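Local coordinates for PA14 domain-containing protein (Clostridium clariflavum, PDB 6QDI), which probably senses plant-biomass polysaccharides outside the cell through tandem calcium-binding PA14 domains and passes the signal on as a membrane-bound anti-sigma factor, at residues D165-P170 against M261-N266; P170-I175 against S187-I192; S219-A224 against G268-I273; I228-L233 against R257-L262. One frame throughout, in Å; residues are numbered along the deposited sequence.

Contact 1: residues D165-P170 against M261-N266; sequences DNLTNP and MLLYRN. With CA (calcium ion), chain E.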
loop_
_atom_site.group_PDB
_atom_site.type_symbol
_atom_site.label_atom_id
_atom_site.label_comp_id
_atom_site.label_asym_id
_atom_site.label_seq_id
_atom_site.Cartn_x
_atom_site.Cartn_y
_atom_site.Cartn_z
ATOM N N ASP A 165 -6.755 22.062 -2.488
ATOM C CA ASP A 165 -5.708 21.767 -1.493
ATOM C C ASP A 165 -5.876 22.482 -0.166
ATOM O O ASP A 165 -5.027 22.340 0.693
ATOM C CB ASP A 165 -4.327 21.931 -2.130
ATOM C CG ASP A 165 -3.930 23.332 -2.354
ATOM O OD1 ASP A 165 -4.484 24.237 -1.692
ATOM O OD2 ASP A 165 -3.002 23.574 -3.168
ATOM N N ASN A 166 -6.964 23.244 -0.014
ATOM C CA ASN A 166 -7.151 24.116 1.121
ATOM C C ASN A 166 -8.433 23.793 1.887
ATOM O O ASN A 166 -9.026 24.687 2.496
ATOM C CB ASN A 166 -7.133 25.586 0.694
ATOM C CG ASN A 166 -8.331 25.949 -0.162
ATOM O OD1 ASN A 166 -9.029 25.056 -0.629
ATOM N ND2 ASN A 166 -8.599 27.229 -0.338
ATOM N N LEU A 167 -8.851 22.530 1.889
ATOM C CA LEU A 167 -10.019 22.080 2.653
ATOM C C LEU A 167 -11.302 22.730 2.157
ATOM O O LEU A 167 -12.212 22.983 2.918
ATOM C CB LEU A 167 -9.848 22.256 4.167
ATOM C CG LEU A 167 -8.610 21.551 4.743
ATOM C CD1 LEU A 167 -8.418 21.921 6.215
ATOM C CD2 LEU A 167 -8.668 20.013 4.630
ATOM N N THR A 168 -11.396 22.915 0.836
ATOM C CA THR A 168 -12.639 23.414 0.200
ATOM C C THR A 168 -12.981 22.553 -1.013
ATOM O O THR A 168 -12.165 21.749 -1.506
ATOM C CB THR A 168 -12.565 24.904 -0.201
ATOM O OG1 THR A 168 -11.655 25.060 -1.302
ATOM C CG2 THR A 168 -12.141 25.737 0.988
ATOM N N ASN A 169 -14.213 22.711 -1.480
ATOM C CA ASN A 169 -14.773 21.913 -2.580
ATOM C C ASN A 169 -14.894 20.438 -2.200
ATOM O O ASN A 169 -14.290 19.556 -2.830
ATOM C CB ASN A 169 -14.030 22.116 -3.899
ATOM C CG ASN A 169 -14.897 21.796 -5.113
ATOM O OD1 ASN A 169 -16.097 21.541 -4.989
ATOM N ND2 ASN A 169 -14.285 21.767 -6.290
ATOM N N PRO A 170 -15.657 20.148 -1.145
ATOM C CA PRO A 170 -15.797 18.766 -0.690
ATOM C C PRO A 170 -16.469 17.892 -1.759
ATOM O O PRO A 170 -17.432 18.301 -2.399
ATOM C CB PRO A 170 -16.737 18.882 0.523
ATOM C CG PRO A 170 -17.507 20.157 0.271
ATOM C CD PRO A 170 -16.498 21.067 -0.343
ATOM N N MET A 261 -8.147 15.729 15.156
ATOM C CA MET A 261 -8.424 16.312 13.830
ATOM C C MET A 261 -7.083 16.331 13.113
ATOM O O MET A 261 -6.121 16.950 13.577
ATOM C CB MET A 261 -9.008 17.712 13.927
ATOM C CG MET A 261 -9.302 18.319 12.558
ATOM S SD MET A 261 -9.995 19.961 12.613
ATOM C CE MET A 261 -11.521 19.716 13.420
ATOM N N LEU A 262 -7.016 15.612 11.989
ATOM C CA LEU A 262 -5.805 15.511 11.186
ATOM C C LEU A 262 -6.137 16.098 9.832
ATOM O O LEU A 262 -7.039 15.610 9.126
ATOM C CB LEU A 262 -5.326 14.070 11.094
ATOM C CG LEU A 262 -4.138 13.803 10.197
ATOM C CD1 LEU A 262 -2.904 14.517 10.630
ATOM C CD2 LEU A 262 -3.889 12.317 10.110
ATOM N N LEU A 263 -5.428 17.164 9.472
ATOM C CA LEU A 263 -5.608 17.838 8.182
ATOM C C LEU A 263 -4.396 17.516 7.317
ATOM O O LEU A 263 -3.279 17.491 7.807
ATOM C CB LEU A 263 -5.699 19.364 8.366
ATOM C CG LEU A 263 -6.829 19.939 9.226
ATOM C CD1 LEU A 263 -8.122 19.153 9.121
ATOM C CD2 LEU A 263 -6.472 20.068 10.698
ATOM N N TYR A 264 -4.654 17.273 6.038
ATOM C CA TYR A 264 -3.623 16.837 5.110
ATOM C C TYR A 264 -3.805 17.499 3.765
ATOM O O TYR A 264 -4.942 17.687 3.329
ATOM C CB TYR A 264 -3.722 15.285 4.962
ATOM C CG TYR A 264 -2.941 14.835 3.760
ATOM C CD1 TYR A 264 -1.542 14.850 3.759
ATOM C CD2 TYR A 264 -3.586 14.603 2.572
ATOM C CE1 TYR A 264 -0.844 14.640 2.596
ATOM C CE2 TYR A 264 -2.876 14.419 1.413
ATOM C CZ TYR A 264 -1.501 14.452 1.423
ATOM O OH TYR A 264 -0.822 14.267 0.226
ATOM N N ARG A 265 -2.695 17.792 3.066
ATOM C CA ARG A 265 -2.800 18.257 1.699
ATOM C C ARG A 265 -1.653 17.755 0.830
ATOM O O ARG A 265 -0.508 17.578 1.293
ATOM C CB ARG A 265 -2.817 19.783 1.640
ATOM C CG ARG A 265 -1.511 20.419 2.020
ATOM C CD ARG A 265 -1.602 21.812 2.503
ATOM N NE ARG A 265 -2.332 22.703 1.650
ATOM C CZ ARG A 265 -2.196 24.024 1.691
ATOM N NH1 ARG A 265 -1.295 24.590 2.464
ATOM N NH2 ARG A 265 -2.957 24.760 0.908
ATOM N N ASN A 266 -1.994 17.577 -0.439
ATOM C CA ASN A 266 -0.997 17.477 -1.514
ATOM C C ASN A 266 -1.137 18.759 -2.316
ATOM O O ASN A 266 -2.240 19.131 -2.714
ATOM C CB ASN A 266 -1.262 16.274 -2.420
ATOM C CG ASN A 266 -0.096 16.002 -3.368
ATOM O OD1 ASN A 266 0.934 16.675 -3.310
ATOM N ND2 ASN A 266 -0.242 15.020 -4.233
HETATM CA CA CA E . 3.323 16.558 -2.909
#
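R265 turns the NE/NH2 edge of its guanidinium group to D165, tying the loop that follows strand 157-162 to the end of strand 257-266 in the second PA14 domain, a beta-sandwich fold. The grip is side-on. NE gives a hydrogen bond to the backbone O of D165 at 2.9 Å, bent to 136° at the hydrogen, while NH2 forms a salt bridge with OD1 of the same aspartate, 3.1 Å away, and adds a weak bond to the D165 carbonyl. The carboxylate and guanidinium planes stand almost perpendicular, and NH2 comes down on OD1 from above the carboxylate plane. A bend at chi3 (-51°) turns the arginine head back toward the loop. Its remaining nitrogen, NH1, bonds to the backbone O of W237, and a cation-pi contact with that tryptophan helps fix the head.

Further along the loop, the branch end of L167 meets L263, the two side chains crossing at about a right angle with CD1 of L167 3.9 Å from CG of L263; W237 touches both leucines. On the other side of the strand N266 serves the calcium site, its ND2 bonded to the backbone O of L269 and its OD1 2.4 Å from the calcium ion.

Contact 2: residues P170-I175 against S187-I192; sequences PKEKGI and SPSKSI
An ST turn overlapping a type I beta turn, S189 to I192, faces a classic beta bulge on strand 170-176, where K171 and E172 both lie opposite Y161. The turn and the bulge are joined mainly through one carboxylate oxygen. OE1 of E172 accepts from two serine hydroxyls, S189 OG at 2.7 Å and S191 OG at 2.8 Å. The two donors arrive differently: S189 OG comes on the syn side and near the carboxylate plane, whereas S191 OG sits above that plane, 49° out of it. E172 reaches them with CG anti to its backbone N (chi1 -164°) and the chain extended beyond, and its OE2 is held by the hydroxyl of Y159, so both oxygens of the carboxylate are engaged and its rotation is probably restricted.

S189 OG is itself positioned by the turn, since it accepts a nearly straight bond from the backbone N of S191, 3.1 Å away at 172°. Beside this polar cluster the start of the K171 side chain runs over the turn, its CB 3.7 Å from CD1 of I192 and its CG 3.5 Å from the backbone O of S191; beyond CG the lysine bends off from the turn. I192 also packs on Y161 and F198. The loop after strand 180-184 is thus joined to its sheet by an ST turn whose serine hydroxyls meet the glutamate of a classic beta bulge, at the rim of the second PA14 domain.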
loop_
_atom_site.group_PDB
_atom_site.type_symbol
_atom_site.label_atom_id
_atom_site.label_comp_id
_atom_site.label_asym_id
_atom_site.label_seq_id
_atom_site.Cartn_x
_atom_site.Cartn_y
_atom_site.Cartn_z
ATOM N N PRO A 170 -15.657 20.148 -1.145
ATOM C CA PRO A 170 -15.797 18.766 -0.690
ATOM C C PRO A 170 -16.469 17.892 -1.759
ATOM O O PRO A 170 -17.432 18.301 -2.399
ATOM C CB PRO A 170 -16.737 18.882 0.523
ATOM C CG PRO A 170 -17.507 20.157 0.271
ATOM C CD PRO A 170 -16.498 21.067 -0.343
ATOM N N LYS A 171 -15.993 16.660 -1.884
ATOM C CA LYS A 171 -16.558 15.692 -2.866
ATOM C C LYS A 171 -16.976 14.361 -2.256
ATOM O O LYS A 171 -17.745 13.647 -2.872
ATOM C CB LYS A 171 -15.588 15.436 -4.009
ATOM C CG LYS A 171 -15.250 16.644 -4.878
ATOM C CD LYS A 171 -16.468 17.188 -5.654
ATOM C CE LYS A 171 -16.125 18.440 -6.412
ATOM N NZ LYS A 171 -17.240 18.869 -7.274
ATOM N N GLU A 172 -16.510 14.008 -1.060
ATOM C CA GLU A 172 -16.831 12.699 -0.533
ATOM C C GLU A 172 -16.602 12.701 0.973
ATOM O O GLU A 172 -15.704 13.422 1.463
ATOM C CB GLU A 172 -15.934 11.654 -1.179
ATOM C CG GLU A 172 -16.385 10.207 -1.026
ATOM C CD GLU A 172 -15.481 9.260 -1.778
ATOM O OE1 GLU A 172 -15.488 9.345 -2.996
ATOM O OE2 GLU A 172 -14.703 8.497 -1.155
ATOM N N LYS A 173 -17.342 11.845 1.674
ATOM C CA LYS A 173 -17.126 11.609 3.084
ATOM C C LYS A 173 -17.331 10.151 3.361
ATOM O O LYS A 173 -17.967 9.444 2.572
ATOM C CB LYS A 173 -18.035 12.475 3.950
ATOM C CG LYS A 173 -19.519 12.294 3.762
ATOM C CD LYS A 173 -20.322 13.345 4.526
ATOM C CE LYS A 173 -21.815 13.049 4.443
ATOM N NZ LYS A 173 -22.339 13.199 3.061
ATOM N N GLY A 174 -16.833 9.696 4.503
ATOM C CA GLY A 174 -16.912 8.288 4.838
ATOM C C GLY A 174 -16.063 7.969 6.034
ATOM O O GLY A 174 -15.759 8.855 6.835
ATOM N N ILE A 175 -15.677 6.701 6.169
ATOM C CA ILE A 175 -14.794 6.214 7.221
ATOM C C ILE A 175 -13.560 5.569 6.586
ATOM O O ILE A 175 -13.685 4.743 5.678
ATOM C CB ILE A 175 -15.525 5.235 8.164
ATOM C CG1 ILE A 175 -16.600 5.994 8.945
ATOM C CG2 ILE A 175 -14.497 4.578 9.117
ATOM C CD1 ILE A 175 -17.523 5.125 9.749
ATOM N N SER A 187 -5.339 10.402 -6.499
ATOM C CA SER A 187 -6.174 11.078 -5.519
ATOM C C SER A 187 -6.815 10.075 -4.585
ATOM O O SER A 187 -6.760 8.865 -4.807
ATOM C CB SER A 187 -7.235 11.909 -6.235
ATOM O OG SER A 187 -6.582 12.898 -6.990
ATOM N N PRO A 188 -7.495 10.548 -3.511
ATOM C CA PRO A 188 -8.010 9.571 -2.542
ATOM C C PRO A 188 -9.236 8.805 -2.995
ATOM O O PRO A 188 -9.577 7.806 -2.362
ATOM C CB PRO A 188 -8.300 10.459 -1.292
ATOM C CG PRO A 188 -7.344 11.596 -1.441
ATOM C CD PRO A 188 -7.414 11.898 -2.922
ATOM N N SER A 189 -9.880 9.289 -4.053
ATOM C CA SER A 189 -11.060 8.664 -4.624
ATOM C C SER A 189 -11.139 9.156 -6.043
ATOM O O SER A 189 -10.637 10.248 -6.350
ATOM C CB SER A 189 -12.328 9.081 -3.868
ATOM O OG SER A 189 -13.450 8.584 -4.529
ATOM N N LYS A 190 -11.815 8.413 -6.909
ATOM C CA LYS A 190 -12.123 8.929 -8.243
ATOM C C LYS A 190 -13.039 10.133 -8.190
ATOM O O LYS A 190 -13.152 10.822 -9.198
ATOM C CB LYS A 190 -12.710 7.850 -9.162
ATOM C CG LYS A 190 -11.689 6.813 -9.590
ATOM C CD LYS A 190 -12.350 5.698 -10.355
ATOM C CE LYS A 190 -11.385 4.592 -10.719
ATOM N NZ LYS A 190 -10.809 4.776 -12.049
ATOM N N SER A 191 -13.704 10.402 -7.060
ATOM C CA SER A 191 -14.481 11.624 -6.929
ATOM C C SER A 191 -13.631 12.882 -6.829
ATOM O O SER A 191 -14.146 13.982 -6.920
ATOM C CB SER A 191 -15.393 11.535 -5.704
ATOM O OG SER A 191 -14.631 11.487 -4.516
ATOM N N ILE A 192 -12.313 12.715 -6.650
ATOM C CA ILE A 192 -11.336 13.801 -6.502
ATOM C C ILE A 192 -10.508 13.868 -7.768
ATOM O O ILE A 192 -9.867 12.895 -8.167
ATOM C CB ILE A 192 -10.477 13.598 -5.244
ATOM C CG1 ILE A 192 -11.365 13.576 -3.994
ATOM C CG2 ILE A 192 -9.369 14.614 -5.134
ATOM C CD1 ILE A 192 -11.931 14.935 -3.578
#

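Contact 3: residues S219-A224 against G268-I273; sequences SYDDGA and GLAGSI. With CA (calcium ion), chain E.
D221, S272 and I273 give up the most surface here, and D221 stands where backbone pairing passes into metal binding. It forms an antiparallel hydrogen-bonded pair with S272: D221 N donates to S272 O at 2.9 Å, and S272 N returns a bond to D221 O at 3.2 Å. That carbonyl also takes the hydroxyl of Y264. The side chains of the pair lie on one face of the sheet, where water 1 links D221 OD2 to S272 OG at 2.8 Å from each.

The D221 side chain swings away from its own N (chi1 172°), which carries OD1 to the calcium ion, 2.4 Å away. D222 follows a cis peptide bond as the chain turns its corner, and brings OD2 to the same ion, while T267 OG1 bonds to its OD1. From the other segment come two backbone carbonyls, G268 O and A270 O, each 2.3 Å from the calcium ion. OD1 of D221 and A270 O lie close together because both bind the metal, which probably offsets their mutual repulsion.

On the face opposite the S272 side chain, I273 puts its CD1 against CB of Y220 at 3.9 Å and reaches A224 CB as well; V218, F181 and W183 also touch it. With N266 OD1 completing the protein ligands of the ion, consecutive aspartates joined by a cis peptide and a carbonyl-lined loop make up a calcium site like that of sugar-binding PA14 domains, consistent with a role in ligand binding here.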
loop_
_atom_site.group_PDB
_atom_site.type_symbol
_atom_site.label_atom_id
_atom_site.label_comp_id
_atom_site.label_asym_id
_atom_site.label_seq_id
_atom_site.Cartn_x
_atom_site.Cartn_y
_atom_site.Cartn_z
ATOM N N SER A 219 3.730 11.448 9.226
ATOM C CA SER A 219 4.630 11.523 8.059
ATOM C C SER A 219 3.789 11.985 6.883
ATOM O O SER A 219 2.739 11.441 6.655
ATOM C CB SER A 219 5.209 10.158 7.789
ATOM O OG SER A 219 5.937 9.666 8.880
ATOM N N TYR A 220 4.241 12.997 6.162
ATOM C CA TYR A 220 3.393 13.682 5.173
ATOM C C TYR A 220 4.186 14.093 3.945
ATOM O O TYR A 220 5.390 14.428 4.029
ATOM C CB TYR A 220 2.703 14.940 5.796
ATOM C CG TYR A 220 3.677 15.921 6.412
ATOM C CD1 TYR A 220 4.092 15.805 7.720
ATOM C CD2 TYR A 220 4.247 16.968 5.672
ATOM C CE1 TYR A 220 5.051 16.646 8.271
ATOM C CE2 TYR A 220 5.169 17.829 6.252
ATOM C CZ TYR A 220 5.592 17.652 7.528
ATOM O OH TYR A 220 6.530 18.464 8.136
ATOM N N ASP A 221 3.443 14.136 2.839
ATOM C CA ASP A 221 3.898 14.787 1.608
ATOM C C ASP A 221 2.608 15.439 1.099
ATOM O O ASP A 221 1.749 14.704 0.605
ATOM C CB ASP A 221 4.411 13.767 0.597
ATOM C CG ASP A 221 4.701 14.365 -0.751
ATOM O OD1 ASP A 221 4.273 15.549 -0.991
ATOM O OD2 ASP A 221 5.333 13.681 -1.574
ATOM N N ASP A 222 2.373 16.748 1.299
ATOM C CA ASP A 222 3.345 17.762 1.633
ATOM C C ASP A 222 2.930 18.809 2.652
ATOM O O ASP A 222 3.712 19.712 2.917
ATOM C CB ASP A 222 3.930 18.421 0.359
ATOM C CG ASP A 222 2.871 18.976 -0.517
ATOM O OD1 ASP A 222 2.316 20.063 -0.164
ATOM O OD2 ASP A 222 2.532 18.375 -1.566
ATOM N N GLY A 223 1.757 18.676 3.254
ATOM C CA GLY A 223 1.412 19.494 4.409
ATOM C C GLY A 223 0.464 18.738 5.312
ATOM O O GLY A 223 -0.327 17.907 4.840
ATOM N N ALA A 224 0.547 19.016 6.609
ATOM C CA ALA A 224 -0.311 18.361 7.581
ATOM C C ALA A 224 -0.360 19.176 8.835
ATOM O O ALA A 224 0.584 19.878 9.194
ATOM C CB ALA A 224 0.157 16.958 7.898
ATOM N N GLY A 268 1.202 19.225 -4.997
ATOM C CA GLY A 268 1.813 18.929 -6.276
ATOM C C GLY A 268 2.665 17.651 -6.147
ATOM O O GLY A 268 3.196 17.321 -5.085
ATOM N N LEU A 269 2.860 16.988 -7.280
ATOM C CA LEU A 269 3.616 15.749 -7.351
ATOM C C LEU A 269 2.987 14.716 -6.411
ATOM O O LEU A 269 1.767 14.569 -6.399
ATOM C CB LEU A 269 5.122 15.966 -7.103
ATOM C CG LEU A 269 5.822 17.062 -7.896
ATOM C CD1 LEU A 269 7.313 17.053 -7.557
ATOM C CD2 LEU A 269 5.648 16.842 -9.374
ATOM N N ALA A 270 3.790 13.907 -5.718
ATOM C CA ALA A 270 3.235 12.801 -4.985
ATOM C C ALA A 270 2.534 13.221 -3.705
ATOM O O ALA A 270 2.690 14.356 -3.223
ATOM C CB ALA A 270 4.355 11.792 -4.689
ATOM N N GLY A 271 1.762 12.293 -3.146
ATOM C CA GLY A 271 1.019 12.533 -1.905
ATOM C C GLY A 271 1.013 11.303 -1.033
ATOM O O GLY A 271 0.816 10.178 -1.522
ATOM N N SER A 272 1.194 11.523 0.275
ATOM C CA SER A 272 1.216 10.420 1.244
ATOM C C SER A 272 1.013 11.006 2.632
ATOM O O SER A 272 1.345 12.177 2.880
ATOM C CB SER A 272 2.540 9.630 1.152
ATOM O OG SER A 272 3.659 10.487 1.377
ATOM N N ILE A 273 0.458 10.184 3.520
ATOM C CA ILE A 273 0.245 10.601 4.898
ATOM C C ILE A 273 0.054 9.341 5.735
ATOM O O ILE A 273 -0.738 8.463 5.380
ATOM C CB ILE A 273 -0.946 11.593 5.041
ATOM C CG1 ILE A 273 -1.260 11.923 6.455
ATOM C CG2 ILE A 273 -2.213 11.075 4.421
ATOM C CD1 ILE A 273 -0.481 12.995 7.059
HETATM CA CA CA E . 3.323 16.558 -2.909
HETATM O O HOH W 1 4.930 10.927 -1.044
#

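Contact 4: residues I228-L233 against R257-L262; sequences IDRQLL and RVEVML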
loop_
_atom_site.group_PDB
_atom_site.type_symbol
_atom_site.label_atom_id
_atom_site.label_comp_id
_atom_site.label_asym_id
_atom_site.label_seq_id
_atom_site.Cartn_x
_atom_site.Cartn_y
_atom_site.Cartn_z
ATOM N N ILE A 228 -4.867 17.470 18.809
ATOM C CA ILE A 228 -5.088 16.431 19.816
ATOM C C ILE A 228 -5.757 17.149 20.986
ATOM O O ILE A 228 -5.169 18.083 21.573
ATOM C CB ILE A 228 -3.718 15.810 20.247
ATOM C CG1 ILE A 228 -3.110 14.992 19.119
ATOM C CG2 ILE A 228 -3.844 15.060 21.524
ATOM C CD1 ILE A 228 -3.860 13.764 18.706
ATOM N N ASP A 229 -6.980 16.740 21.305
ATOM C CA ASP A 229 -7.747 17.412 22.357
ATOM C C ASP A 229 -7.779 18.916 22.173
ATOM O O ASP A 229 -7.659 19.709 23.105
ATOM C CB ASP A 229 -7.298 16.984 23.745
ATOM C CG ASP A 229 -7.674 15.553 24.067
ATOM O OD1 ASP A 229 -8.695 15.056 23.528
ATOM O OD2 ASP A 229 -6.960 14.923 24.895
ATOM N N ARG A 230 -7.977 19.341 20.916
ATOM C CA ARG A 230 -8.141 20.750 20.522
ATOM C C ARG A 230 -6.910 21.601 20.801
ATOM O O ARG A 230 -7.020 22.820 20.876
ATOM C CB ARG A 230 -9.416 21.354 21.093
ATOM C CG ARG A 230 -10.601 20.520 20.719
ATOM C CD ARG A 230 -11.902 21.192 21.098
ATOM N NE ARG A 230 -12.988 20.276 20.875
ATOM C CZ ARG A 230 -14.201 20.477 21.371
ATOM N NH1 ARG A 230 -14.556 21.652 21.925
ATOM N NH2 ARG A 230 -15.076 19.507 21.279
ATOM N N GLN A 231 -5.746 20.955 20.836
ATOM C CA GLN A 231 -4.447 21.643 20.857
ATOM C C GLN A 231 -3.713 21.310 19.578
ATOM O O GLN A 231 -3.666 20.127 19.164
ATOM C CB GLN A 231 -3.626 21.152 22.047
ATOM C CG GLN A 231 -4.258 21.447 23.396
ATOM C CD GLN A 231 -4.321 22.926 23.713
ATOM O OE1 GLN A 231 -3.453 23.712 23.328
ATOM N NE2 GLN A 231 -5.366 23.317 24.423
ATOM N N LEU A 232 -3.169 22.332 18.921
ATOM C CA LEU A 232 -2.476 22.128 17.665
ATOM C C LEU A 232 -1.042 21.701 17.979
ATOM O O LEU A 232 -0.196 22.501 18.379
ATOM C CB LEU A 232 -2.511 23.405 16.866
ATOM C CG LEU A 232 -1.771 23.390 15.528
ATOM C CD1 LEU A 232 -2.323 22.345 14.581
ATOM C CD2 LEU A 232 -1.890 24.783 14.936
ATOM N N LEU A 233 -0.782 20.404 17.885
ATOM C CA LEU A 233 0.490 19.845 18.301
ATOM C C LEU A 233 1.496 19.735 17.177
ATOM O O LEU A 233 2.688 19.715 17.441
ATOM C CB LEU A 233 0.360 18.502 19.003
ATOM C CG LEU A 233 -0.499 18.513 20.254
ATOM C CD1 LEU A 233 -0.412 17.143 20.926
ATOM C CD2 LEU A 233 -0.136 19.645 21.240
ATOM N N ARG A 257 -10.341 8.823 25.712
ATOM C CA ARG A 257 -10.706 9.212 24.363
ATOM C C ARG A 257 -10.007 10.515 24.073
ATOM O O ARG A 257 -10.241 11.538 24.717
ATOM C CB ARG A 257 -12.223 9.312 24.198
ATOM C CG ARG A 257 -12.869 7.976 23.957
ATOM C CD ARG A 257 -14.372 7.995 24.140
ATOM N NE ARG A 257 -15.041 9.138 23.511
ATOM C CZ ARG A 257 -15.516 9.220 22.265
ATOM N NH1 ARG A 257 -16.081 10.343 21.864
ATOM N NH2 ARG A 257 -15.370 8.238 21.380
ATOM N N VAL A 258 -9.113 10.479 23.086
ATOM C CA VAL A 258 -8.339 11.625 22.646
ATOM C C VAL A 258 -8.977 12.146 21.377
ATOM O O VAL A 258 -9.061 11.434 20.374
ATOM C CB VAL A 258 -6.849 11.209 22.412
ATOM C CG1 VAL A 258 -6.063 12.356 21.855
ATOM C CG2 VAL A 258 -6.250 10.605 23.668
ATOM N N GLU A 259 -9.477 13.369 21.397
ATOM C CA GLU A 259 -10.121 13.967 20.209
ATOM C C GLU A 259 -9.055 14.267 19.166
ATOM O O GLU A 259 -8.046 14.870 19.476
ATOM C CB GLU A 259 -10.869 15.224 20.604
ATOM C CG GLU A 259 -11.780 15.777 19.518
ATOM C CD GLU A 259 -12.513 17.051 19.970
ATOM O OE1 GLU A 259 -12.536 18.106 19.267
ATOM O OE2 GLU A 259 -13.078 17.053 21.011
ATOM N N VAL A 260 -9.288 13.852 17.913
ATOM C CA VAL A 260 -8.300 14.059 16.859
ATOM C C VAL A 260 -8.917 14.775 15.683
ATOM O O VAL A 260 -10.007 14.410 15.204
ATOM C CB VAL A 260 -7.635 12.744 16.442
ATOM C CG1 VAL A 260 -8.573 11.683 15.957
ATOM C CG2 VAL A 260 -6.511 12.952 15.446
ATOM N N MET A 261 -8.147 15.729 15.156
ATOM C CA MET A 261 -8.424 16.312 13.830
ATOM C C MET A 261 -7.083 16.331 13.113
ATOM O O MET A 261 -6.121 16.950 13.577
ATOM C CB MET A 261 -9.008 17.712 13.927
ATOM C CG MET A 261 -9.302 18.319 12.558
ATOM S SD MET A 261 -9.995 19.961 12.613
ATOM C CE MET A 261 -11.521 19.716 13.420
ATOM N N LEU A 262 -7.016 15.612 11.989
ATOM C CA LEU A 262 -5.805 15.511 11.186
ATOM C C LEU A 262 -6.137 16.098 9.832
ATOM O O LEU A 262 -7.039 15.610 9.126
ATOM C CB LEU A 262 -5.326 14.070 11.094
ATOM C CG LEU A 262 -4.138 13.803 10.197
ATOM C CD1 LEU A 262 -2.904 14.517 10.630
ATOM C CD2 LEU A 262 -3.889 12.317 10.110
HETATM O O HOH W 2 -8.378 13.030 26.248
HETATM O O HOH W 3 -8.488 17.749 18.602
#
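With CG beside the backbone N and opposite the carbonyl carbon (chi1 -54°) and the chain extended from CG to NE, R230 stretches across to E259, whose side chain leaves the strand pointing away from its own N (chi1 -169°) and is likewise straight beyond CG. The arginine forms a side-on salt bridge with the carboxylate, one nitrogen to each oxygen. NE meets OE1 of E259 at 2.7 Å in a bond that is practically straight (176°), and NH2 reaches the syn lone pair of OE2 at 3.2 Å. The fit is not flat, for the guanidinium and carboxylate planes are turned well away from each other.

Residues I228 to Q231 form a type I' beta turn, the tight reversal of a beta hairpin, and D229 at its second position holds the turn to the neighbouring strand with backbone and side chain together. Its N donates to E259 O at 2.8 Å, and its OD1, approached from above the carboxylate plane, accepts from E259 N at the same distance of 2.8 Å. Two waters extend the join: water 2 donates to both D229 OD2 and R257 O, and water 3 accepts from R230 N while donating to E259 O.

Underneath, I228 and V260 face each other as an antiparallel non-hydrogen-bonded pair. CG2 of I228 packs 3.5 Å from CG1 of V258, and CD1 approaches CG2 of V260 more loosely. Strand 223-228, which the turn joins to 231-240, pairs with strand 257-266, and the latter pairs on its other edge with 198-207; L252 of strand 242-252 packs on V258.

Overall arrangement
All four contacts lie in the second PA14 domain. From the N terminus, the loop at 165-170 opens contact 1, which closes only at 261-266. Within that span contact 2 closes a short loop, starting at the shared P170 and ending at 187-192. Contact 3 opens next at 219-224 and closes last, at 268-273, so it crosses contact 1, while contact 4 begins and ends inside it. Contacts 1 and 4 share M261 and L262 on strand 257-266, at centres about 16 Å apart. Contacts 1 and 3 meet at one calcium ion. Together they join the sheet holding strands 223-228 and 257-266 to its edge loops and to the facing sheet through strands 212-220 and 271-279.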